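PDB 2WTM: EST1E, which acts as a promiscuous feruloyl esterase, probably of the serine-hydrolase type, likely releasing ferulic acid from plant cell-wall material in the rumen. Local coordinates for residues H34-H39 / G170-V175; D63-G68 / F74-L79; P133-P138 / V209-Q214; P191-H196 / K242-E247. All blocks are in the same frame, centred on the assembly; numbering follows the deposited sequence.

Interaction 1 (H34-H39 / G170-V175). With PO4 (phosphate ion), chain E.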
loop_
_atom_site.group_PDB
_atom_site.type_symbol
_atom_site.label_atom_id
_atom_site.label_comp_id
_atom_site.label_asym_id
_atom_site.label_seq_id
_atom_site.Cartn_x
_atom_site.Cartn_y
_atom_site.Cartn_z
ATOM N N HIS A 34 -11.953 -2.190 13.095
ATOM C CA HIS A 34 -11.796 -3.461 13.754
ATOM C C HIS A 34 -10.515 -4.216 13.338
ATOM O O HIS A 34 -9.757 -3.730 12.463
ATOM C CB HIS A 34 -12.989 -4.313 13.335
ATOM C CG HIS A 34 -13.056 -4.522 11.877
ATOM N ND1 HIS A 34 -12.280 -5.486 11.255
ATOM C CD2 HIS A 34 -13.751 -3.904 10.901
ATOM C CE1 HIS A 34 -12.477 -5.406 9.951
ATOM N NE2 HIS A 34 -13.362 -4.461 9.704
ATOM N N GLY A 35 -10.325 -5.414 13.915
ATOM C CA GLY A 35 -9.147 -6.216 13.609
ATOM C C GLY A 35 -9.339 -7.324 12.583
ATOM O O GLY A 35 -10.367 -7.428 11.893
ATOM N N PHE A 36 -8.280 -8.105 12.432
ATOM C CA PHE A 36 -8.129 -9.220 11.464
ATOM C C PHE A 36 -9.103 -10.296 11.848
ATOM O O PHE A 36 -9.038 -10.786 12.964
ATOM C CB PHE A 36 -6.687 -9.693 11.615
ATOM C CG PHE A 36 -6.267 -10.925 10.844
ATOM C CD1 PHE A 36 -5.591 -10.826 9.633
ATOM C CD2 PHE A 36 -6.302 -12.189 11.417
ATOM C CE1 PHE A 36 -5.093 -11.937 8.940
ATOM C CE2 PHE A 36 -5.799 -13.282 10.721
ATOM C CZ PHE A 36 -5.143 -13.154 9.516
ATOM N N THR A 37 -9.974 -10.637 10.907
ATOM C CA THR A 37 -11.178 -11.542 11.121
ATOM C C THR A 37 -12.333 -10.876 11.841
ATOM O O THR A 37 -13.419 -11.509 12.011
ATOM C CB THR A 37 -10.893 -12.928 11.808
ATOM O OG1 THR A 37 -10.782 -12.793 13.237
ATOM C CG2 THR A 37 -9.649 -13.627 11.247
ATOM N N GLY A 38 -12.138 -9.646 12.301
ATOM C CA GLY A 38 -13.127 -8.921 13.080
ATOM C C GLY A 38 -14.106 -8.187 12.218
ATOM O O GLY A 38 -14.220 -8.354 11.005
ATOM N N HIS A 39 -14.962 -7.426 12.872
ATOM C CA HIS A 39 -15.994 -6.665 12.223
ATOM C C HIS A 39 -16.548 -5.633 13.214
ATOM O O HIS A 39 -16.212 -5.616 14.409
ATOM C CB HIS A 39 -17.112 -7.574 11.722
ATOM C CG HIS A 39 -17.710 -8.416 12.800
ATOM N ND1 HIS A 39 -18.781 -7.987 13.552
ATOM C CD2 HIS A 39 -17.383 -9.644 13.267
ATOM C CE1 HIS A 39 -19.072 -8.912 14.459
ATOM N NE2 HIS A 39 -18.272 -9.946 14.279
ATOM N N GLY A 170 -0.422 -15.215 0.445
ATOM C CA GLY A 170 0.865 -14.699 0.960
ATOM C C GLY A 170 1.140 -13.285 0.535
ATOM O O GLY A 170 1.995 -12.629 1.137
ATOM N N ASN A 171 0.328 -12.758 -0.372
ATOM C CA ASN A 171 0.424 -11.329 -0.693
ATOM C C ASN A 171 0.243 -10.472 0.591
ATOM O O ASN A 171 0.823 -9.399 0.723
ATOM C CB ASN A 171 -0.692 -10.901 -1.675
ATOM C CG ASN A 171 -0.472 -11.454 -3.074
ATOM O OD1 ASN A 171 0.645 -11.936 -3.370
ATOM N ND2 ASN A 171 -1.505 -11.447 -3.914
ATOM N N TYR A 172 -0.607 -10.908 1.516
ATOM C CA TYR A 172 -0.765 -10.190 2.800
ATOM C C TYR A 172 0.665 -9.971 3.386
ATOM O O TYR A 172 0.971 -8.854 3.830
ATOM C CB TYR A 172 -1.670 -10.968 3.783
ATOM C CG TYR A 172 -1.758 -10.284 5.146
ATOM C CD1 TYR A 172 -2.841 -9.587 5.536
ATOM C CD2 TYR A 172 -0.696 -10.328 6.018
ATOM C CE1 TYR A 172 -2.861 -8.917 6.723
ATOM C CE2 TYR A 172 -0.687 -9.661 7.212
ATOM C CZ TYR A 172 -1.793 -8.969 7.587
ATOM O OH TYR A 172 -1.837 -8.307 8.811
ATOM N N VAL A 173 1.466 -11.032 3.444
ATOM C CA VAL A 173 2.839 -10.980 3.977
ATOM C C VAL A 173 3.805 -10.138 3.117
ATOM O O VAL A 173 4.526 -9.318 3.655
ATOM C CB VAL A 173 3.445 -12.401 4.193
ATOM C CG1 VAL A 173 4.878 -12.363 4.739
ATOM C CG2 VAL A 173 2.467 -13.209 5.099
ATOM N N ARG A 174 3.734 -10.317 1.794
ATOM C CA ARG A 174 4.540 -9.483 0.865
ATOM C C ARG A 174 4.354 -7.999 1.113
ATOM O O ARG A 174 5.278 -7.230 1.105
ATOM C CB ARG A 174 4.231 -9.860 -0.550
ATOM C CG ARG A 174 4.489 -11.308 -0.907
ATOM C CD ARG A 174 4.316 -11.638 -2.319
ATOM N NE ARG A 174 4.534 -13.054 -2.598
ATOM C CZ ARG A 174 5.711 -13.578 -2.900
ATOM N NH1 ARG A 174 6.775 -12.798 -2.979
ATOM N NH2 ARG A 174 5.835 -14.878 -3.157
ATOM N N VAL A 175 3.083 -7.609 1.333
ATOM C CA VAL A 175 2.746 -6.227 1.623
ATOM C C VAL A 175 3.202 -5.819 3.013
ATOM O O VAL A 175 3.794 -4.777 3.232
ATOM C CB VAL A 175 1.229 -6.011 1.459
ATOM C CG1 VAL A 175 0.800 -4.703 2.048
ATOM C CG2 VAL A 175 0.824 -6.133 -0.010
HETATM P P PO4 E . -6.991 -9.188 15.474
HETATM O O1 PO4 E . -8.379 -8.860 16.012
HETATM O O2 PO4 E . -7.230 -10.545 14.854
HETATM O O3 PO4 E . -6.030 -9.451 16.626
HETATM O O4 PO4 E . -6.371 -8.115 14.535
#

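Interaction 2 (D63-G68 / F74-L79)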
loop_
_atom_site.group_PDB
_atom_site.type_symbol
_atom_site.label_atom_id
_atom_site.label_comp_id
_atom_site.label_asym_id
_atom_site.label_seq_id
_atom_site.Cartn_x
_atom_site.Cartn_y
_atom_site.Cartn_z
ATOM N N ASP A 63 -16.325 -1.579 8.177
ATOM C CA ASP A 63 -15.853 -2.904 7.913
ATOM C C ASP A 63 -14.840 -2.779 6.727
ATOM O O ASP A 63 -15.134 -2.199 5.678
ATOM C CB ASP A 63 -16.984 -3.840 7.497
ATOM C CG ASP A 63 -17.889 -4.220 8.641
ATOM O OD1 ASP A 63 -17.427 -4.142 9.801
ATOM O OD2 ASP A 63 -19.041 -4.662 8.315
ATOM N N MET A 64 -13.648 -3.293 6.937
ATOM C CA MET A 64 -12.611 -3.247 5.934
ATOM C C MET A 64 -12.749 -4.330 4.905
ATOM O O MET A 64 -13.524 -5.259 5.015
ATOM C CB MET A 64 -11.237 -3.346 6.653
ATOM C CG MET A 64 -11.025 -2.238 7.738
ATOM S SD MET A 64 -10.681 -0.667 6.928
ATOM C CE MET A 64 -12.325 0.091 6.765
ATOM N N TYR A 65 -11.957 -4.227 3.845
ATOM C CA TYR A 65 -11.953 -5.207 2.719
ATOM C C TYR A 65 -11.993 -6.606 3.294
ATOM O O TYR A 65 -11.189 -6.989 4.158
ATOM C CB TYR A 65 -10.659 -5.031 1.884
ATOM C CG TYR A 65 -10.603 -5.910 0.664
ATOM C CD1 TYR A 65 -10.740 -5.348 -0.635
ATOM C CD2 TYR A 65 -10.366 -7.251 0.750
ATOM C CE1 TYR A 65 -10.672 -6.137 -1.796
ATOM C CE2 TYR A 65 -10.288 -8.068 -0.415
ATOM C CZ TYR A 65 -10.483 -7.496 -1.647
ATOM O OH TYR A 65 -10.354 -8.203 -2.801
ATOM N N GLY A 66 -12.920 -7.413 2.806
ATOM C CA GLY A 66 -12.930 -8.826 3.144
ATOM C C GLY A 66 -13.425 -9.188 4.540
ATOM O O GLY A 66 -13.260 -10.347 4.958
ATOM N N HIS A 67 -14.051 -8.206 5.225
ATOM C CA HIS A 67 -14.459 -8.323 6.605
ATOM C C HIS A 67 -15.863 -7.859 6.745
ATOM O O HIS A 67 -16.385 -7.036 5.978
ATOM C CB HIS A 67 -13.536 -7.505 7.494
ATOM C CG HIS A 67 -12.206 -8.164 7.697
ATOM N ND1 HIS A 67 -11.262 -8.279 6.679
ATOM C CD2 HIS A 67 -11.678 -8.775 8.774
ATOM C CE1 HIS A 67 -10.220 -8.938 7.145
ATOM N NE2 HIS A 67 -10.430 -9.230 8.422
ATOM N N GLY A 68 -16.526 -8.473 7.732
ATOM C CA GLY A 68 -17.857 -7.992 8.079
ATOM C C GLY A 68 -18.760 -8.033 6.872
ATOM O O GLY A 68 -18.765 -9.046 6.152
ATOM N N PHE A 74 -11.809 -12.424 2.396
ATOM C CA PHE A 74 -10.829 -12.306 3.444
ATOM C C PHE A 74 -9.437 -12.638 2.934
ATOM O O PHE A 74 -8.433 -11.953 3.246
ATOM C CB PHE A 74 -11.206 -13.273 4.590
ATOM C CG PHE A 74 -10.210 -13.344 5.642
ATOM C CD1 PHE A 74 -10.210 -12.417 6.677
ATOM C CD2 PHE A 74 -9.163 -14.286 5.589
ATOM C CE1 PHE A 74 -9.236 -12.464 7.657
ATOM C CE2 PHE A 74 -8.166 -14.339 6.596
ATOM C CZ PHE A 74 -8.224 -13.419 7.619
ATOM N N GLU A 75 -9.364 -13.689 2.121
ATOM C CA GLU A 75 -8.057 -14.160 1.677
ATOM C C GLU A 75 -7.306 -13.135 0.848
ATOM O O GLU A 75 -6.083 -13.260 0.734
ATOM C CB GLU A 75 -8.185 -15.475 0.881
ATOM C CG GLU A 75 -8.874 -15.362 -0.435
ATOM C CD GLU A 75 -9.398 -16.711 -0.952
ATOM O OE1 GLU A 75 -10.355 -17.261 -0.369
ATOM O OE2 GLU A 75 -8.844 -17.193 -1.949
ATOM N N ASP A 76 -8.025 -12.228 0.228
ATOM C CA ASP A 76 -7.387 -11.271 -0.696
ATOM C C ASP A 76 -7.120 -9.947 0.015
ATOM O O ASP A 76 -6.747 -8.967 -0.639
ATOM C CB ASP A 76 -8.337 -11.022 -1.849
ATOM C CG ASP A 76 -8.430 -12.209 -2.767
ATOM O OD1 ASP A 76 -7.405 -12.800 -3.052
ATOM O OD2 ASP A 76 -9.544 -12.558 -3.206
ATOM N N HIS A 77 -7.401 -9.841 1.303
ATOM C CA HIS A 77 -7.129 -8.538 2.010
ATOM C C HIS A 77 -5.674 -8.400 2.298
ATOM O O HIS A 77 -4.962 -9.373 2.462
ATOM C CB HIS A 77 -7.958 -8.407 3.270
ATOM C CG HIS A 77 -7.310 -8.791 4.564
ATOM N ND1 HIS A 77 -7.378 -10.065 5.087
ATOM C CD2 HIS A 77 -6.679 -8.035 5.499
ATOM C CE1 HIS A 77 -6.804 -10.071 6.297
ATOM N NE2 HIS A 77 -6.356 -8.851 6.565
ATOM N N THR A 78 -5.182 -7.129 2.336
ATOM C CA THR A 78 -3.824 -6.823 2.706
ATOM C C THR A 78 -3.944 -5.470 3.439
ATOM O O THR A 78 -4.932 -4.714 3.367
ATOM C CB THR A 78 -2.864 -6.606 1.522
ATOM O OG1 THR A 78 -3.146 -5.354 0.882
ATOM C CG2 THR A 78 -2.900 -7.762 0.495
ATOM N N LEU A 79 -2.878 -5.082 4.071
ATOM C CA LEU A 79 -2.813 -3.767 4.743
ATOM C C LEU A 79 -2.863 -2.612 3.743
ATOM O O LEU A 79 -3.301 -1.509 4.096
ATOM C CB LEU A 79 -1.548 -3.636 5.621
ATOM C CG LEU A 79 -1.674 -4.459 6.907
ATOM C CD1 LEU A 79 -0.297 -4.599 7.587
ATOM C CD2 LEU A 79 -2.660 -3.913 7.828
HETATM O O HOH W 1 -11.567 -10.683 -3.089
#

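Interaction 3 (P133-P138 / V209-Q214)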
loop_
_atom_site.group_PDB
_atom_site.type_symbol
_atom_site.label_atom_id
_atom_site.label_comp_id
_atom_site.label_asym_id
_atom_site.label_seq_id
_atom_site.Cartn_x
_atom_site.Cartn_y
_atom_site.Cartn_z
ATOM N N PRO A 133 -2.830 -2.485 19.728
ATOM C CA PRO A 133 -2.498 -2.491 18.304
ATOM C C PRO A 133 -1.549 -3.582 17.910
ATOM O O PRO A 133 -0.589 -3.854 18.655
ATOM C CB PRO A 133 -1.878 -1.126 18.116
ATOM C CG PRO A 133 -1.322 -0.757 19.438
ATOM C CD PRO A 133 -2.287 -1.279 20.396
ATOM N N ALA A 134 -1.815 -4.259 16.820
ATOM C CA ALA A 134 -0.912 -5.296 16.314
ATOM C C ALA A 134 0.246 -4.667 15.566
ATOM O O ALA A 134 0.520 -5.048 14.405
ATOM C CB ALA A 134 -1.680 -6.275 15.403
ATOM N N ALA A 135 0.965 -3.749 16.219
ATOM C CA ALA A 135 1.945 -2.903 15.549
ATOM C C ALA A 135 3.219 -3.648 15.155
ATOM O O ALA A 135 4.032 -3.125 14.365
ATOM C CB ALA A 135 2.314 -1.766 16.438
ATOM N N MET A 136 3.412 -4.842 15.697
ATOM C CA MET A 136 4.600 -5.660 15.303
ATOM C C MET A 136 4.339 -6.502 14.046
ATOM O O MET A 136 5.269 -7.193 13.582
ATOM C CB MET A 136 5.078 -6.561 16.467
ATOM C CG MET A 136 5.427 -5.850 17.735
ATOM S SD MET A 136 6.793 -4.774 17.455
ATOM C CE MET A 136 8.015 -5.984 17.003
ATOM N N ILE A 137 3.127 -6.497 13.453
ATOM C CA ILE A 137 2.903 -7.378 12.290
ATOM C C ILE A 137 4.011 -7.206 11.235
ATOM O O ILE A 137 4.500 -8.196 10.731
ATOM C CB ILE A 137 1.469 -7.242 11.735
ATOM C CG1 ILE A 137 0.528 -8.087 12.626
ATOM C CG2 ILE A 137 1.427 -7.685 10.275
ATOM C CD1 ILE A 137 -0.904 -7.927 12.294
ATOM N N PRO A 138 4.345 -5.955 10.827
ATOM C CA PRO A 138 5.383 -5.837 9.722
ATOM C C PRO A 138 6.730 -6.363 10.128
ATOM O O PRO A 138 7.315 -7.120 9.306
ATOM C CB PRO A 138 5.354 -4.350 9.345
ATOM C CG PRO A 138 3.904 -3.932 9.807
ATOM C CD PRO A 138 3.670 -4.667 11.103
ATOM N N VAL A 209 4.204 -0.789 25.077
ATOM C CA VAL A 209 5.092 -0.007 25.932
ATOM C C VAL A 209 6.144 0.716 25.096
ATOM O O VAL A 209 6.328 1.919 25.256
ATOM C CB VAL A 209 5.776 -0.881 27.034
ATOM C CG1 VAL A 209 6.716 -0.039 27.889
ATOM C CG2 VAL A 209 4.713 -1.605 27.877
ATOM N N ALA A 210 6.816 -0.004 24.176
ATOM C CA ALA A 210 7.854 0.594 23.362
ATOM C C ALA A 210 7.316 1.691 22.444
ATOM O O ALA A 210 7.848 2.827 22.387
ATOM C CB ALA A 210 8.531 -0.492 22.541
ATOM N N PHE A 211 6.245 1.384 21.686
ATOM C CA PHE A 211 5.685 2.403 20.804
ATOM C C PHE A 211 5.189 3.638 21.578
ATOM O O PHE A 211 5.347 4.757 21.140
ATOM C CB PHE A 211 4.611 1.851 19.826
ATOM C CG PHE A 211 5.203 1.028 18.720
ATOM C CD1 PHE A 211 6.017 1.614 17.786
ATOM C CD2 PHE A 211 4.921 -0.332 18.631
ATOM C CE1 PHE A 211 6.565 0.815 16.730
ATOM C CE2 PHE A 211 5.480 -1.135 17.628
ATOM C CZ PHE A 211 6.293 -0.553 16.686
ATOM N N SER A 212 4.624 3.438 22.756
ATOM C CA SER A 212 4.162 4.572 23.570
ATOM C C SER A 212 5.273 5.539 23.925
ATOM O O SER A 212 5.018 6.706 24.157
ATOM C CB SER A 212 3.459 4.126 24.839
ATOM O OG SER A 212 4.332 3.629 25.891
ATOM N N LYS A 213 6.484 5.027 24.060
ATOM C CA LYS A 213 7.633 5.871 24.362
ATOM C C LYS A 213 8.162 6.541 23.113
ATOM O O LYS A 213 8.716 7.627 23.198
ATOM C CB LYS A 213 8.720 5.045 25.056
ATOM C CG LYS A 213 8.230 4.480 26.402
ATOM C CD LYS A 213 9.290 3.837 27.217
ATOM C CE LYS A 213 8.738 2.791 28.214
ATOM N NZ LYS A 213 7.832 3.348 29.242
ATOM N N GLN A 214 7.956 5.924 21.938
ATOM C CA GLN A 214 8.402 6.519 20.695
ATOM C C GLN A 214 7.598 7.739 20.256
ATOM O O GLN A 214 8.123 8.723 19.699
ATOM C CB GLN A 214 8.396 5.478 19.586
ATOM C CG GLN A 214 9.108 5.980 18.398
ATOM C CD GLN A 214 8.962 5.122 17.189
ATOM O OE1 GLN A 214 8.764 3.885 17.295
ATOM N NE2 GLN A 214 9.186 5.752 16.024
#

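Interaction 4 (P191-H196 / K242-E247)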
loop_
_atom_site.group_PDB
_atom_site.type_symbol
_atom_site.label_atom_id
_atom_site.label_comp_id
_atom_site.label_asym_id
_atom_site.label_seq_id
_atom_site.Cartn_x
_atom_site.Cartn_y
_atom_site.Cartn_z
ATOM N N PRO A 191 -2.010 13.966 19.996
ATOM C CA PRO A 191 -2.239 13.075 21.080
ATOM C C PRO A 191 -2.659 11.658 20.686
ATOM O O PRO A 191 -3.522 11.492 19.818
ATOM C CB PRO A 191 -3.379 13.730 21.875
ATOM C CG PRO A 191 -3.204 15.182 21.527
ATOM C CD PRO A 191 -2.903 15.125 20.054
ATOM N N VAL A 192 -2.046 10.709 21.378
ATOM C CA VAL A 192 -2.297 9.292 21.252
ATOM C C VAL A 192 -2.618 8.626 22.593
ATOM O O VAL A 192 -1.954 8.916 23.601
ATOM C CB VAL A 192 -1.059 8.588 20.594
ATOM C CG1 VAL A 192 -1.293 7.153 20.417
ATOM C CG2 VAL A 192 -0.713 9.269 19.329
ATOM N N LEU A 193 -3.644 7.742 22.585
ATOM C CA LEU A 193 -3.908 6.857 23.716
ATOM C C LEU A 193 -3.799 5.426 23.281
ATOM O O LEU A 193 -4.608 4.959 22.454
ATOM C CB LEU A 193 -5.293 7.056 24.306
ATOM C CG LEU A 193 -5.762 6.082 25.374
ATOM C CD1 LEU A 193 -5.066 6.366 26.704
ATOM C CD2 LEU A 193 -7.284 6.191 25.622
ATOM N N ILE A 194 -2.770 4.739 23.781
ATOM C CA ILE A 194 -2.696 3.277 23.565
ATOM C C ILE A 194 -3.231 2.586 24.774
ATOM O O ILE A 194 -2.850 2.942 25.911
ATOM C CB ILE A 194 -1.275 2.762 23.236
ATOM C CG1 ILE A 194 -0.834 3.351 21.915
ATOM C CG2 ILE A 194 -1.295 1.260 23.168
ATOM C CD1 ILE A 194 0.618 2.981 21.608
ATOM N N VAL A 195 -4.126 1.638 24.550
ATOM C CA VAL A 195 -4.638 0.743 25.628
ATOM C C VAL A 195 -4.195 -0.668 25.329
ATOM O O VAL A 195 -4.154 -1.067 24.140
ATOM C CB VAL A 195 -6.190 0.818 25.677
ATOM C CG1 VAL A 195 -6.679 0.001 26.888
ATOM C CG2 VAL A 195 -6.623 2.230 25.748
ATOM N N HIS A 196 -3.783 -1.461 26.342
ATOM C CA HIS A 196 -3.361 -2.807 26.105
ATOM C C HIS A 196 -3.400 -3.596 27.398
ATOM O O HIS A 196 -2.985 -3.069 28.433
ATOM C CB HIS A 196 -1.903 -2.776 25.567
ATOM C CG HIS A 196 -1.516 -3.914 24.682
ATOM N ND1 HIS A 196 -0.964 -3.726 23.426
ATOM C CD2 HIS A 196 -1.579 -5.240 24.861
ATOM C CE1 HIS A 196 -0.716 -4.891 22.881
ATOM N NE2 HIS A 196 -1.095 -5.840 23.720
ATOM N N LYS A 242 -12.894 7.290 27.341
ATOM C CA LYS A 242 -13.745 8.392 27.751
ATOM C C LYS A 242 -12.978 9.562 28.332
ATOM O O LYS A 242 -13.153 10.679 27.896
ATOM C CB LYS A 242 -14.781 7.876 28.737
ATOM C CG LYS A 242 -15.758 8.949 29.194
ATOM C CD LYS A 242 -16.553 8.490 30.457
ATOM C CE LYS A 242 -17.821 9.321 30.618
ATOM N NZ LYS A 242 -18.625 8.948 31.859
ATOM N N GLU A 243 -12.077 9.300 29.280
ATOM C CA GLU A 243 -11.334 10.398 29.934
ATOM C C GLU A 243 -10.382 11.129 28.962
ATOM O O GLU A 243 -10.309 12.332 28.851
ATOM C CB GLU A 243 -10.516 9.853 31.101
ATOM C CG GLU A 243 -11.426 9.530 32.343
ATOM C CD GLU A 243 -10.705 8.872 33.549
ATOM O OE1 GLU A 243 -9.431 9.004 33.675
ATOM O OE2 GLU A 243 -11.449 8.220 34.365
ATOM N N PHE A 244 -9.761 10.215 28.020
ATOM C CA PHE A 244 -8.864 10.824 27.077
ATOM C C PHE A 244 -9.574 11.707 26.084
ATOM O O PHE A 244 -9.092 12.790 25.728
ATOM C CB PHE A 244 -8.059 9.671 26.385
ATOM C CG PHE A 244 -7.247 10.105 25.193
ATOM C CD1 PHE A 244 -6.016 10.665 25.353
ATOM C CD2 PHE A 244 -7.729 9.925 23.920
ATOM C CE1 PHE A 244 -5.251 11.023 24.231
ATOM C CE2 PHE A 244 -6.995 10.319 22.794
ATOM C CZ PHE A 244 -5.737 10.843 22.986
ATOM N N MET A 245 -10.714 11.210 25.614
ATOM C CA MET A 245 -11.511 11.911 24.607
ATOM C C MET A 245 -12.193 13.155 25.179
ATOM O O MET A 245 -12.213 14.186 24.513
ATOM C CB MET A 245 -12.476 10.946 23.891
ATOM C CG MET A 245 -11.771 10.095 22.769
ATOM S SD MET A 245 -11.001 11.102 21.486
ATOM C CE MET A 245 -12.421 11.824 20.714
ATOM N N LEU A 246 -12.635 13.074 26.417
ATOM C CA LEU A 246 -13.152 14.307 27.081
ATOM C C LEU A 246 -12.088 15.355 27.134
ATOM O O LEU A 246 -12.405 16.541 26.880
ATOM C CB LEU A 246 -13.682 14.008 28.476
ATOM C CG LEU A 246 -15.030 13.395 28.501
ATOM C CD1 LEU A 246 -15.355 12.932 29.895
ATOM C CD2 LEU A 246 -16.086 14.305 27.956
ATOM N N GLU A 247 -10.834 14.984 27.439
ATOM C CA GLU A 247 -9.726 15.933 27.391
ATOM C C GLU A 247 -9.518 16.531 25.999
ATOM O O GLU A 247 -9.199 17.702 25.875
ATOM C CB GLU A 247 -8.423 15.316 27.897
ATOM C CG GLU A 247 -7.145 16.179 27.743
ATOM C CD GLU A 247 -5.935 15.628 28.503
ATOM O OE1 GLU A 247 -6.099 14.741 29.359
ATOM O OE2 GLU A 247 -4.803 16.126 28.266
#

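Interaction 1 (H34-H39 / G170-V175)
A single pair of rings, F36 and Y172, is all that joins these segments, and the loop that supplies one of them also grips a phosphate ion. The closest CA atoms, those of F36 and Y172, are still 11.4 Å apart, and only 60 Å² is buried in total. The rings meet in an offset edge-to-face pair: the edge of F36 is directed toward the face of Y172, centroids 6.0 Å apart and planes at 76°. At the closest point F36 CE1 lies 4.4 Å from Y172 CE1, a light touch. Both side chains are extended, CG opposite the backbone N (both chi1 near 175°), which carries each ring out across the gap.

Behind the ring, the backbone of F36 binds the ion, with F36 N donating to phosphate O4 at 2.8 Å and an angle of 158°. The phosphate, probably from the crystallisation liquor, also bonds S108, H228 and Q109 N, so it occupies what is consistent with the nucleophile and oxyanion-hole site of an alpha/beta hydrolase. The loop carrying that N-H is a type II turn, G35 to G38. G35 O takes two bonds there, from G38 N and from H34 ND1, the latter 2.8 Å long and almost exactly in the imidazole plane.

Y172 OH is held by Q109, next to S108, the probable nucleophile. The loop follows strand 27-33 and precedes helix 43-54, while Y172 stands on helix 171-176, shortly after strand 166-169, whose L168 also packs on F36.

Interaction 2 (D63-G68 / F74-L79)
H67 points an edge into the face of H77 in an aromatic cluster completed by F74, within the connection between strand 58-62 and helix 79-93 of the alpha/beta-hydrolase fold. The evidence for a T-shaped pair is direct: H67 CE1 stands 3.6 Å above the H77 plane, over its centre, with the planes at 87°. F74 meets H67 obliquely, planes 51° apart, and the closest approach is H67 CE1 to F74 CD1 at 3.5 Å. Each imidazole is fixed in rotation by its own segment. H67 ND1 donates to Y65 O, and H77 ND1 donates to F74 O, which lies in the H77 ring plane and also receives H77 N. The second nitrogens are engaged too, H67 NE2 by T37 N and H77 NE2 by Q109, a pattern that probably sets which nitrogens are protonated.

Backbone fit is equally close at G66, the third residue of the type II turn M64 to H67. Its phi is positive, and its CA comes within 4.1 Å of F74 CA.

The Y65 ring still packs closely, and only the polar ends of Y65 and D76 are looser, with water between them. CG of Y65 lies opposite the backbone N (chi1 -176°), laying the ring along the H77 and D76 backbone. D76 OD1 is salt-bridged to K169, and Y65 OH has a weak bond to D9 of the second subunit. A water also joins the two side chains, 2.8 Å from Y65 OH and donating to D76 OD2 at 2.8 Å.

Interaction 3 (P133-P138 / V209-Q214)
The F211 ring is approached by A135 CB and M136 SD, both obliquely, so neither sits squarely over a face or at an edge. Both converge on one corner: A135 CB is 3.4 Å from F211 CE2, a close apolar contact, and M136 SD lies 3.9 Å from the same F211 CE2. The sulfur is 5.1 Å from the ring centroid and 71° off the ring normal, which makes this a Met-aromatic contact of oblique geometry.

M136 reaches the ring by folding back. Its chi1 and chi2, -57° and -63°, set SD beside the phenyl group, and a further bend at chi3 turns CE. F211 in turn projects from helix 205-214 toward the turn A134 to I137, a type I turn leading into helix 137-143. V185 and E182 of helix 181-187 also pack on F211, and M115 of helix 109-120 touches A135, placing the contact among several helices.

The turn follows strand 125-131, and A134, centre of an inverse gamma turn, is backbone-bonded to S108, the presumed nucleophile. The arrangement is that of an alpha/beta hydrolase, in which a loop after a central strand borders the probable nucleophile elbow and is here packed against a later helix.

Interaction 4 (P191-H196 / K242-E247)
L193 sets its CB over the centre of one face of the F244 ring, joining strand 192-197 to helix 234-249, a helix-on-sheet contact of the alpha/beta-hydrolase fold. The CH-pi geometry is nearly ideal: L193 CB is 3.6 Å from the ring centroid and only 7° off the ring normal.

The conformations explain how the two chains fit. Both are extended at the first torsion, L193 with chi1 172° and F244 with chi1 170°, and they run alongside each other, one heading for the helix and the other for the strand. While L193 CB covers the ring, the branch beyond it carries on toward the helix, where L193 CD2 touches F244 CB at 3.6 Å. F244, reaching back from the helix, brings its far end to the strand backbone. There F244 CZ lies 3.8 Å from both V192 C and L193 N, and so close to the peptide that precedes the leucine. The total buried area is 188 Å², of which F244 provides 99 Å².

V192 directs its CB away from the helix, and its side chain touches C218 and P130, as expected for the neighbour of L193 in a strand. V221 of strand 218-223 also packs on L193, and L128 of strand 125-131 is backbone-bonded to it. M245, the next residue on the helix, packs on I129, so successive helix residues rest on adjacent strands.

P191, just before V192, covers one margin of the contact. P191 CB meets the ring obliquely, 3.9 Å from F244 CZ.

In the fold
Interactions 1 and 2 are neighbours, centres about 6 Å apart, joined by two probable hydrogen bonds, one of them between H34 NE2 and M64 N; both segments of interaction 2 fall between those of interaction 1 in sequence. Interaction 3, about 17 Å from interaction 1, alternates with it along the chain and touches it through I137 and Y172. It also touches interaction 4, centres about 16 Å apart, where P133 meets strand 192-197. Interaction 4 lies about 26 Å from interaction 1, across the chain's centre. The series thus runs from loops beside the presumed catalytic site, past the probable nucleophile elbow, to helix 234-249 packed on the eight-stranded sheet.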